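Selenium-binding protein (Sulfolobus tokodaii, PDB 2ECE) is of unknown function but adopts a beta-propeller fold and belongs to the selenium-binding protein family, so it may bind selenium. Local coordinates at residues 60-65 with 117-122; 43-48 with 71-76; 108-113 with 124-129. One frame throughout, in Å; residues are numbered along the deposited sequence.

Interaction 1: residues 60-65 with 117-122; sequences IVHKVE and PREPKI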
loop_
_atom_site.group_PDB
_atom_site.type_symbol
_atom_site.label_atom_id
_atom_site.label_comp_id
_atom_site.label_asym_id
_atom_site.label_seq_id
_atom_site.Cartn_x
_atom_site.Cartn_y
_atom_site.Cartn_z
ATOM N N ILE A 60 -16.312 -1.762 14.524
ATOM C CA ILE A 60 -16.423 -0.715 13.518
ATOM C C ILE A 60 -17.379 0.246 14.208
ATOM O O ILE A 60 -18.527 -0.108 14.478
ATOM C CB ILE A 60 -17.086 -1.221 12.235
ATOM C CG1 ILE A 60 -16.185 -2.249 11.552
ATOM C CG2 ILE A 60 -17.381 -0.047 11.319
ATOM C CD1 ILE A 60 -16.878 -3.041 10.455
ATOM N N VAL A 61 -16.922 1.452 14.511
ATOM C CA VAL A 61 -17.778 2.395 15.205
ATOM C C VAL A 61 -18.463 3.391 14.280
ATOM O O VAL A 61 -19.356 4.124 14.703
ATOM C CB VAL A 61 -16.984 3.140 16.285
ATOM C CG1 VAL A 61 -16.456 2.142 17.302
ATOM C CG2 VAL A 61 -15.837 3.904 15.650
ATOM N N HIS A 62 -18.052 3.402 13.014
ATOM C CA HIS A 62 -18.636 4.304 12.029
ATOM C C HIS A 62 -18.184 3.921 10.624
ATOM O O HIS A 62 -17.104 3.365 10.431
ATOM C CB HIS A 62 -18.225 5.754 12.312
ATOM C CG HIS A 62 -18.914 6.765 11.442
ATOM N ND1 HIS A 62 -20.257 7.052 11.554
ATOM C CD2 HIS A 62 -18.444 7.549 10.441
ATOM C CE1 HIS A 62 -20.586 7.969 10.662
ATOM N NE2 HIS A 62 -19.505 8.288 9.974
ATOM N N LYS A 63 -19.035 4.221 9.651
ATOM C CA LYS A 63 -18.744 3.942 8.256
ATOM C C LYS A 63 -19.009 5.207 7.462
ATOM O O LYS A 63 -20.104 5.769 7.512
ATOM C CB LYS A 63 -19.630 2.807 7.725
ATOM C CG LYS A 63 -19.314 1.425 8.289
ATOM C CD LYS A 63 -20.189 0.361 7.628
ATOM C CE LYS A 63 -19.834 -1.041 8.103
ATOM N NZ LYS A 63 -20.584 -2.086 7.351
ATOM N N VAL A 64 -17.990 5.685 6.762
ATOM C CA VAL A 64 -18.153 6.873 5.941
ATOM C C VAL A 64 -18.577 6.328 4.584
ATOM O O VAL A 64 -17.744 6.036 3.723
ATOM C CB VAL A 64 -16.832 7.644 5.800
ATOM C CG1 VAL A 64 -17.064 8.930 5.020
ATOM C CG2 VAL A 64 -16.263 7.951 7.185
ATOM N N GLU A 65 -19.883 6.158 4.416
ATOM C CA GLU A 65 -20.426 5.633 3.176
ATOM C C GLU A 65 -20.326 6.664 2.046
ATOM O O GLU A 65 -20.712 7.824 2.206
ATOM C CB GLU A 65 -21.867 5.163 3.423
ATOM C CG GLU A 65 -21.889 3.857 4.227
ATOM C CD GLU A 65 -23.243 3.499 4.828
ATOM O OE1 GLU A 65 -24.245 4.193 4.547
ATOM O OE2 GLU A 65 -23.295 2.505 5.589
ATOM N N PRO A 117 -12.775 12.528 15.397
ATOM C CA PRO A 117 -12.042 11.495 14.655
ATOM C C PRO A 117 -12.828 10.201 14.488
ATOM O O PRO A 117 -12.594 9.442 13.546
ATOM C CB PRO A 117 -10.778 11.283 15.499
ATOM C CG PRO A 117 -10.659 12.545 16.300
ATOM C CD PRO A 117 -12.087 12.840 16.658
ATOM N N ARG A 118 -13.749 9.947 15.416
ATOM C CA ARG A 118 -14.570 8.740 15.373
ATOM C C ARG A 118 -15.690 8.844 14.342
ATOM O O ARG A 118 -16.318 7.839 14.000
ATOM C CB ARG A 118 -15.167 8.450 16.756
ATOM C CG ARG A 118 -14.137 8.080 17.808
ATOM C CD ARG A 118 -14.765 7.992 19.199
ATOM N NE ARG A 118 -15.626 6.824 19.366
ATOM C CZ ARG A 118 -15.191 5.599 19.649
ATOM N NH1 ARG A 118 -13.897 5.366 19.801
ATOM N NH2 ARG A 118 -16.057 4.605 19.791
ATOM N N GLU A 119 -15.944 10.052 13.850
ATOM C CA GLU A 119 -16.991 10.244 12.852
ATOM C C GLU A 119 -16.552 11.230 11.782
ATOM O O GLU A 119 -16.999 12.378 11.759
ATOM C CB GLU A 119 -18.287 10.747 13.496
ATOM C CG GLU A 119 -19.470 10.683 12.539
ATOM C CD GLU A 119 -20.800 10.986 13.203
ATOM O OE1 GLU A 119 -20.913 10.805 14.436
ATOM O OE2 GLU A 119 -21.741 11.387 12.483
ATOM N N PRO A 120 -15.664 10.789 10.877
ATOM C CA PRO A 120 -15.165 11.649 9.797
ATOM C C PRO A 120 -16.309 11.956 8.837
ATOM O O PRO A 120 -17.255 11.177 8.741
ATOM C CB PRO A 120 -14.087 10.787 9.133
ATOM C CG PRO A 120 -13.730 9.758 10.199
ATOM C CD PRO A 120 -15.059 9.449 10.800
ATOM N N LYS A 121 -16.223 13.080 8.134
ATOM C CA LYS A 121 -17.262 13.459 7.179
ATOM C C LYS A 121 -16.661 13.906 5.853
ATOM O O LYS A 121 -15.644 14.592 5.832
ATOM C CB LYS A 121 -18.119 14.598 7.748
ATOM C CG LYS A 121 -19.044 14.199 8.898
ATOM C CD LYS A 121 -19.782 15.415 9.445
ATOM C CE LYS A 121 -20.792 15.050 10.527
ATOM N NZ LYS A 121 -21.968 14.300 9.998
ATOM N N ILE A 122 -17.291 13.510 4.749
ATOM C CA ILE A 122 -16.826 13.909 3.426
ATOM C C ILE A 122 -17.154 15.390 3.299
ATOM O O ILE A 122 -18.314 15.776 3.427
ATOM C CB ILE A 122 -17.583 13.169 2.306
ATOM C CG1 ILE A 122 -17.384 11.659 2.437
ATOM C CG2 ILE A 122 -17.111 13.673 0.942
ATOM C CD1 ILE A 122 -18.261 10.859 1.485
HETATM O O HOH W 1 -19.616 10.361 7.945
#

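Interaction 2: residues 43-48 with 71-76; sequences DFIAVV and DELHHF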
loop_
_atom_site.group_PDB
_atom_site.type_symbol
_atom_site.label_atom_id
_atom_site.label_comp_id
_atom_site.label_asym_id
_atom_site.label_seq_id
_atom_site.Cartn_x
_atom_site.Cartn_y
_atom_site.Cartn_z
ATOM N N ASP A 43 -18.645 1.912 -1.880
ATOM C CA ASP A 43 -17.499 1.529 -1.069
ATOM C C ASP A 43 -17.557 2.494 0.117
ATOM O O ASP A 43 -18.387 3.408 0.124
ATOM C CB ASP A 43 -16.202 1.699 -1.869
ATOM C CG ASP A 43 -16.126 0.753 -3.059
ATOM O OD1 ASP A 43 -16.976 -0.163 -3.145
ATOM O OD2 ASP A 43 -15.213 0.909 -3.899
ATOM N N PHE A 44 -16.697 2.303 1.110
ATOM C CA PHE A 44 -16.724 3.161 2.289
ATOM C C PHE A 44 -15.443 3.080 3.103
ATOM O O PHE A 44 -14.637 2.167 2.934
ATOM C CB PHE A 44 -17.896 2.760 3.198
ATOM C CG PHE A 44 -17.823 1.328 3.684
ATOM C CD1 PHE A 44 -17.285 1.024 4.937
ATOM C CD2 PHE A 44 -18.292 0.282 2.884
ATOM C CE1 PHE A 44 -17.219 -0.298 5.390
ATOM C CE2 PHE A 44 -18.230 -1.040 3.325
ATOM C CZ PHE A 44 -17.691 -1.334 4.588
ATOM N N ILE A 45 -15.272 4.052 3.990
ATOM C CA ILE A 45 -14.123 4.083 4.884
ATOM C C ILE A 45 -14.674 3.639 6.228
ATOM O O ILE A 45 -15.627 4.229 6.744
ATOM C CB ILE A 45 -13.539 5.504 5.046
ATOM C CG1 ILE A 45 -12.760 5.901 3.788
ATOM C CG2 ILE A 45 -12.627 5.552 6.283
ATOM C CD1 ILE A 45 -11.449 5.146 3.608
ATOM N N ALA A 46 -14.095 2.587 6.788
ATOM C CA ALA A 46 -14.562 2.101 8.075
ATOM C C ALA A 46 -13.682 2.654 9.178
ATOM O O ALA A 46 -12.464 2.755 9.016
ATOM C CB ALA A 46 -14.536 0.584 8.099
ATOM N N VAL A 47 -14.307 3.028 10.291
ATOM C CA VAL A 47 -13.573 3.545 11.435
ATOM C C VAL A 47 -13.571 2.439 12.481
ATOM O O VAL A 47 -14.615 2.099 13.034
ATOM C CB VAL A 47 -14.244 4.802 12.024
ATOM C CG1 VAL A 47 -13.418 5.328 13.186
ATOM C CG2 VAL A 47 -14.382 5.873 10.948
ATOM N N VAL A 48 -12.396 1.873 12.739
ATOM C CA VAL A 48 -12.249 0.793 13.703
ATOM C C VAL A 48 -11.573 1.251 14.994
ATOM O O VAL A 48 -10.498 1.871 14.960
ATOM C CB VAL A 48 -11.431 -0.374 13.102
ATOM C CG1 VAL A 48 -11.241 -1.469 14.138
ATOM C CG2 VAL A 48 -12.149 -0.935 11.880
ATOM N N ASP A 71 -16.296 2.775 -6.871
ATOM C CA ASP A 71 -15.114 3.645 -6.871
ATOM C C ASP A 71 -13.866 2.763 -6.876
ATOM O O ASP A 71 -12.859 3.099 -7.498
ATOM C CB ASP A 71 -15.057 4.509 -5.596
ATOM C CG ASP A 71 -15.918 5.767 -5.678
ATOM O OD1 ASP A 71 -15.698 6.605 -6.582
ATOM O OD2 ASP A 71 -16.805 5.932 -4.817
ATOM N N GLU A 72 -13.990 1.630 -6.185
ATOM C CA GLU A 72 -12.937 0.640 -5.948
ATOM C C GLU A 72 -11.908 1.325 -5.063
ATOM O O GLU A 72 -10.859 1.773 -5.531
ATOM C CB GLU A 72 -12.277 0.116 -7.235
ATOM C CG GLU A 72 -11.042 -0.821 -6.999
ATOM C CD GLU A 72 -11.291 -2.318 -7.278
ATOM O OE1 GLU A 72 -11.972 -2.650 -8.273
ATOM O OE2 GLU A 72 -10.782 -3.172 -6.514
ATOM N N LEU A 73 -12.241 1.446 -3.779
ATOM C CA LEU A 73 -11.317 2.048 -2.823
ATOM C C LEU A 73 -10.147 1.097 -2.737
ATOM O O LEU A 73 -10.300 -0.112 -2.990
ATOM C CB LEU A 73 -11.957 2.213 -1.441
ATOM C CG LEU A 73 -13.038 3.295 -1.311
ATOM C CD1 LEU A 73 -13.192 3.696 0.146
ATOM C CD2 LEU A 73 -12.650 4.517 -2.131
ATOM N N HIS A 74 -8.962 1.651 -2.518
ATOM C CA HIS A 74 -7.779 0.800 -2.426
ATOM C C HIS A 74 -6.761 1.382 -1.421
ATOM O O HIS A 74 -6.794 1.094 -0.228
ATOM C CB HIS A 74 -7.227 0.809 -3.828
ATOM C CG HIS A 74 -6.186 -0.218 -4.124
ATOM N ND1 HIS A 74 -6.503 -1.480 -4.578
ATOM C CD2 HIS A 74 -4.836 -0.130 -4.172
ATOM C CE1 HIS A 74 -5.393 -2.124 -4.897
ATOM N NE2 HIS A 74 -4.367 -1.327 -4.658
ATOM N N HIS A 75 -6.072 2.412 -1.886
ATOM C CA HIS A 75 -5.035 3.072 -1.090
ATOM C C HIS A 75 -5.520 4.492 -0.821
ATOM O O HIS A 75 -6.293 5.043 -1.605
ATOM C CB HIS A 75 -3.687 3.142 -1.854
ATOM C CG HIS A 75 -2.840 1.906 -1.741
ATOM N ND1 HIS A 75 -3.352 0.677 -1.380
ATOM C CD2 HIS A 75 -1.516 1.709 -1.966
ATOM C CE1 HIS A 75 -2.382 -0.221 -1.386
ATOM N NE2 HIS A 75 -1.258 0.379 -1.738
ATOM N N PHE A 76 -5.104 5.064 0.303
ATOM C CA PHE A 76 -5.463 6.440 0.641
ATOM C C PHE A 76 -4.441 7.019 1.615
ATOM O O PHE A 76 -3.601 6.296 2.146
ATOM C CB PHE A 76 -6.891 6.550 1.221
ATOM C CG PHE A 76 -7.082 5.889 2.565
ATOM C CD1 PHE A 76 -7.159 4.506 2.673
ATOM C CD2 PHE A 76 -7.209 6.661 3.720
ATOM C CE1 PHE A 76 -7.360 3.892 3.914
ATOM C CE2 PHE A 76 -7.410 6.060 4.973
ATOM C CZ PHE A 76 -7.486 4.672 5.066
HETATM O O HOH W 2 -17.842 3.442 -4.365
#

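Interaction 3: residues 108-113 with 124-129; sequences IYIIDT and KVIEPE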
loop_
_atom_site.group_PDB
_atom_site.type_symbol
_atom_site.label_atom_id
_atom_site.label_comp_id
_atom_site.label_asym_id
_atom_site.label_seq_id
_atom_site.Cartn_x
_atom_site.Cartn_y
_atom_site.Cartn_z
ATOM N N ILE A 108 -11.899 11.629 -6.246
ATOM C CA ILE A 108 -11.128 11.860 -5.020
ATOM C C ILE A 108 -12.033 12.445 -3.944
ATOM O O ILE A 108 -12.694 13.470 -4.160
ATOM C CB ILE A 108 -9.962 12.851 -5.216
ATOM C CG1 ILE A 108 -9.005 12.350 -6.298
ATOM C CG2 ILE A 108 -9.180 13.006 -3.892
ATOM C CD1 ILE A 108 -7.908 13.349 -6.636
ATOM N N TYR A 109 -12.082 11.788 -2.792
ATOM C CA TYR A 109 -12.878 12.295 -1.686
ATOM C C TYR A 109 -11.926 12.939 -0.685
ATOM O O TYR A 109 -10.805 12.453 -0.477
ATOM C CB TYR A 109 -13.635 11.161 -0.988
ATOM C CG TYR A 109 -14.594 10.406 -1.878
ATOM C CD1 TYR A 109 -14.212 9.220 -2.504
ATOM C CD2 TYR A 109 -15.895 10.863 -2.070
ATOM C CE1 TYR A 109 -15.105 8.504 -3.293
ATOM C CE2 TYR A 109 -16.796 10.158 -2.861
ATOM C CZ TYR A 109 -16.399 8.979 -3.467
ATOM O OH TYR A 109 -17.299 8.273 -4.238
ATOM N N ILE A 110 -12.368 14.035 -0.080
ATOM C CA ILE A 110 -11.589 14.728 0.938
ATOM C C ILE A 110 -12.452 14.527 2.178
ATOM O O ILE A 110 -13.554 15.080 2.272
ATOM C CB ILE A 110 -11.465 16.238 0.640
ATOM C CG1 ILE A 110 -10.956 16.456 -0.791
ATOM C CG2 ILE A 110 -10.508 16.881 1.636
ATOM C CD1 ILE A 110 -9.597 15.839 -1.073
ATOM N N ILE A 111 -11.958 13.724 3.117
ATOM C CA ILE A 111 -12.706 13.402 4.327
ATOM C C ILE A 111 -12.084 14.005 5.586
ATOM O O ILE A 111 -10.965 13.668 5.971
ATOM C CB ILE A 111 -12.842 11.865 4.459
ATOM C CG1 ILE A 111 -13.503 11.314 3.192
ATOM C CG2 ILE A 111 -13.674 11.499 5.686
ATOM C CD1 ILE A 111 -13.562 9.805 3.116
ATOM N N ASP A 112 -12.838 14.900 6.220
ATOM C CA ASP A 112 -12.408 15.610 7.422
ATOM C C ASP A 112 -12.535 14.740 8.676
ATOM O O ASP A 112 -13.602 14.197 8.953
ATOM C CB ASP A 112 -13.266 16.870 7.582
ATOM C CG ASP A 112 -12.667 17.880 8.547
ATOM O OD1 ASP A 112 -11.688 17.546 9.250
ATOM O OD2 ASP A 112 -13.183 19.017 8.605
ATOM N N THR A 113 -11.452 14.614 9.435
ATOM C CA THR A 113 -11.474 13.817 10.658
ATOM C C THR A 113 -11.659 14.672 11.916
ATOM O O THR A 113 -11.595 14.159 13.040
ATOM C CB THR A 113 -10.184 12.997 10.822
ATOM O OG1 THR A 113 -9.056 13.879 10.880
ATOM C CG2 THR A 113 -10.023 12.025 9.663
ATOM N N LYS A 124 -15.583 17.365 0.644
ATOM C CA LYS A 124 -15.312 17.782 -0.732
ATOM C C LYS A 124 -15.071 16.588 -1.648
ATOM O O LYS A 124 -14.456 15.594 -1.252
ATOM C CB LYS A 124 -14.098 18.715 -0.787
ATOM C CG LYS A 124 -13.775 19.233 -2.197
ATOM C CD LYS A 124 -12.784 20.395 -2.158
ATOM C CE LYS A 124 -12.671 21.079 -3.516
ATOM N NZ LYS A 124 -12.011 22.411 -3.419
ATOM N N VAL A 125 -15.577 16.683 -2.871
ATOM C CA VAL A 125 -15.401 15.627 -3.851
ATOM C C VAL A 125 -14.829 16.212 -5.133
ATOM O O VAL A 125 -15.322 17.224 -5.633
ATOM C CB VAL A 125 -16.737 14.939 -4.207
ATOM C CG1 VAL A 125 -16.508 13.891 -5.292
ATOM C CG2 VAL A 125 -17.346 14.288 -2.966
ATOM N N ILE A 126 -13.775 15.590 -5.646
ATOM C CA ILE A 126 -13.179 16.022 -6.899
ATOM C C ILE A 126 -13.656 14.947 -7.857
ATOM O O ILE A 126 -13.218 13.800 -7.771
ATOM C CB ILE A 126 -11.646 16.004 -6.836
ATOM C CG1 ILE A 126 -11.163 16.879 -5.683
ATOM C CG2 ILE A 126 -11.070 16.511 -8.152
ATOM C CD1 ILE A 126 -9.694 16.761 -5.422
ATOM N N GLU A 127 -14.578 15.303 -8.748
ATOM C CA GLU A 127 -15.131 14.342 -9.691
ATOM C C GLU A 127 -14.100 13.816 -10.689
ATOM O O GLU A 127 -13.130 14.496 -11.026
ATOM C CB GLU A 127 -16.322 14.963 -10.439
ATOM C CG GLU A 127 -17.532 15.303 -9.552
ATOM C CD GLU A 127 -18.169 14.077 -8.901
ATOM O OE1 GLU A 127 -17.952 12.951 -9.392
ATOM O OE2 GLU A 127 -18.907 14.238 -7.905
ATOM N N PRO A 128 -14.303 12.582 -11.166
ATOM C CA PRO A 128 -13.434 11.893 -12.127
ATOM C C PRO A 128 -13.055 12.714 -13.357
ATOM O O PRO A 128 -11.908 12.692 -13.797
ATOM C CB PRO A 128 -14.255 10.661 -12.498
ATOM C CG PRO A 128 -14.960 10.355 -11.212
ATOM C CD PRO A 128 -15.442 11.723 -10.795
ATOM N N GLU A 129 -14.017 13.437 -13.919
ATOM C CA GLU A 129 -13.729 14.215 -15.112
ATOM C C GLU A 129 -12.851 15.431 -14.860
ATOM O O GLU A 129 -12.133 15.876 -15.759
ATOM C CB GLU A 129 -15.042 14.573 -15.809
ATOM C CG GLU A 129 -15.802 13.298 -16.151
ATOM C CD GLU A 129 -14.864 12.243 -16.754
ATOM O OE1 GLU A 129 -15.160 11.020 -16.740
ATOM O OE2 GLU A 129 -13.808 12.656 -17.265
#

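Interaction 1: residues 60-65 with 117-122
H62 lies against R118, E119 and P120 where the outer edges of two neighbouring propeller blades meet; no direct hydrogen bond joins the two segments. The histidine CB rests on the backbone, 3.3 Å from R118 O. With CG anti to the backbone N (chi1 -173°), the imidazole reaches over the 117-122 chain. There H62 CD2 meets P120 CD at 3.9 Å, while CE1 and NE2 pass beneath E119 CG. That methylene covers one ring face in a CH-pi contact, E119 CG standing 3.6 Å from the H62 ring centroid and 18° off the ring normal; the offset is toward the CE1–NE2 rim. At the tip, H62 NE2 meets a water lying in the ring plane at its edge (2.9 Å). This water donates to P120 O at 2.6 Å, so the imidazole is tied to the backbone of the other blade. With an alanine here, the water is likely to lose its ring partner and E119 CG the face it covers. On one flank, V61 CG1 comes within 3.5 Å of R118 NH2; the guanidinium is held by T56 through a hydrogen bond and by D49 through a salt bridge. On the other, V64 CG1 packs on I122 CG1 at 3.8 Å, and V64 CG2 touches P120 CB (4.1 Å). Strand 60-65 is an edge of its sheet, paired with strand 44-49, and strand 121-126 an edge of the next, both on the outside of the propeller; V47 and I111, from the strands just inside, pack on P120 and extend the seam inward.

Interaction 2: residues 43-48 with 71-76
D43 takes two backbone amides of the 71-76 loop on one oxygen, at the passage from the first to the second blade of the beta propeller. With CG anti to the carbonyl carbon (chi1 -65°), the carboxylate turns to this loop. D43 OD2 accepts L73 N at 3.0 Å. The N-H...O angle is 147°, and the donor comes from the anti side of the carboxylate, out of its plane. E72 N, at 2.7 Å from D43 OD2, adds a weak, bent bond. The same OD2 is also hydrogen-bonded to T35 OG1, and OD1 takes Y34 N, so both oxygens of this buried carboxylate are used and its rotation is probably fixed. A water completes the polar network: it accepts from D43 N and D71 N, and donates to D71 OD2 at 2.7 Å. D71 OD2 also bonds Y109 OH, and its OD1 meets R107 and S105; E72 OE1 meets S403 and R104. These arginines probably offset the negative charge of D71 and E72. Beyond the polar end the contact turns apolar. L73 CG packs on D43 CB at 3.6 Å, and L73 CD1 lies 3.5 Å from F44 O. F76 turns one ring face to I45, whose CD1 sits over the ring centre, 4.2 Å from the F76 centroid and 7° off the normal.

Interaction 3: residues 108-113 with 124-129
I108 O receives the shortest bond between 108-113 and 124-129, two segments of an antiparallel beta hairpin: I126 N donates to it at 2.8 Å, almost straight at 175° and in the carbonyl plane. The same oxygen, I108 O, is approached by V125 CA, 3.5 Å away, in a CA-H...O contact. I126 returns the bond, its O accepting I108 N at 3.0 Å, so I108 and I126 form a hydrogen-bonded pair. Two residues on, I110 and K124 form another, less even: I110 N to K124 O is sound at 2.9 Å, whereas K124 N to I110 O is weak at 3.5 Å. Between them Y109 and V125 make the non-hydrogen-bonded pair. The strands run 163° apart in direction; strand 121-126 is the outer edge of the propeller blade and 108-112 is its inner neighbour.

I108, I110, K124 and I126 share one face of the sheet. There I108 and I126 lie side by side, CB to CB 3.9 Å, with I126 CD1 reaching back to I108 CB and CD1. V131 of helix 128-135 packs on both isoleucines, and I99 of strand 97-101 on I108 and I110. K124 CB rests against I110 CG1 at 3.9 Å. From there the lysine chain runs out extended, CG anti to the backbone N (chi1 -178°), to an ammonium bound by S173 O and paired with E175 of the next blade. After strand 121-126, E127 takes the N-cap position of helix 128-135, and E127 OE1 forms a salt bridge with R107. On the other face Y109 packs against L66, P67 and Y68. V125 lies alongside Y109, V125 CG2 3.8 Å from Y109 CD2.

The three contacts lie around two adjacent propeller blades. Interactions 1 and 2 have centres 11 Å apart and share the first blade, where 44-49 and 60-65 are neighbouring strands. Interactions 1 and 3, 15 Å apart, share strand 121-126 of the second blade: its start also lies against the first blade. Interactions 2 and 3, 12 Å apart, are linked by the D71 OD2–Y109 OH bond. Interaction 2 closes before interaction 3 opens along the chain, whereas interaction 1 crosses both. Interactions 1 and 2 join the two blades, and interaction 3 holds the outer strands of the second together. The first blade takes its innermost strand, 443-449, from the C-terminal end, closing the ring.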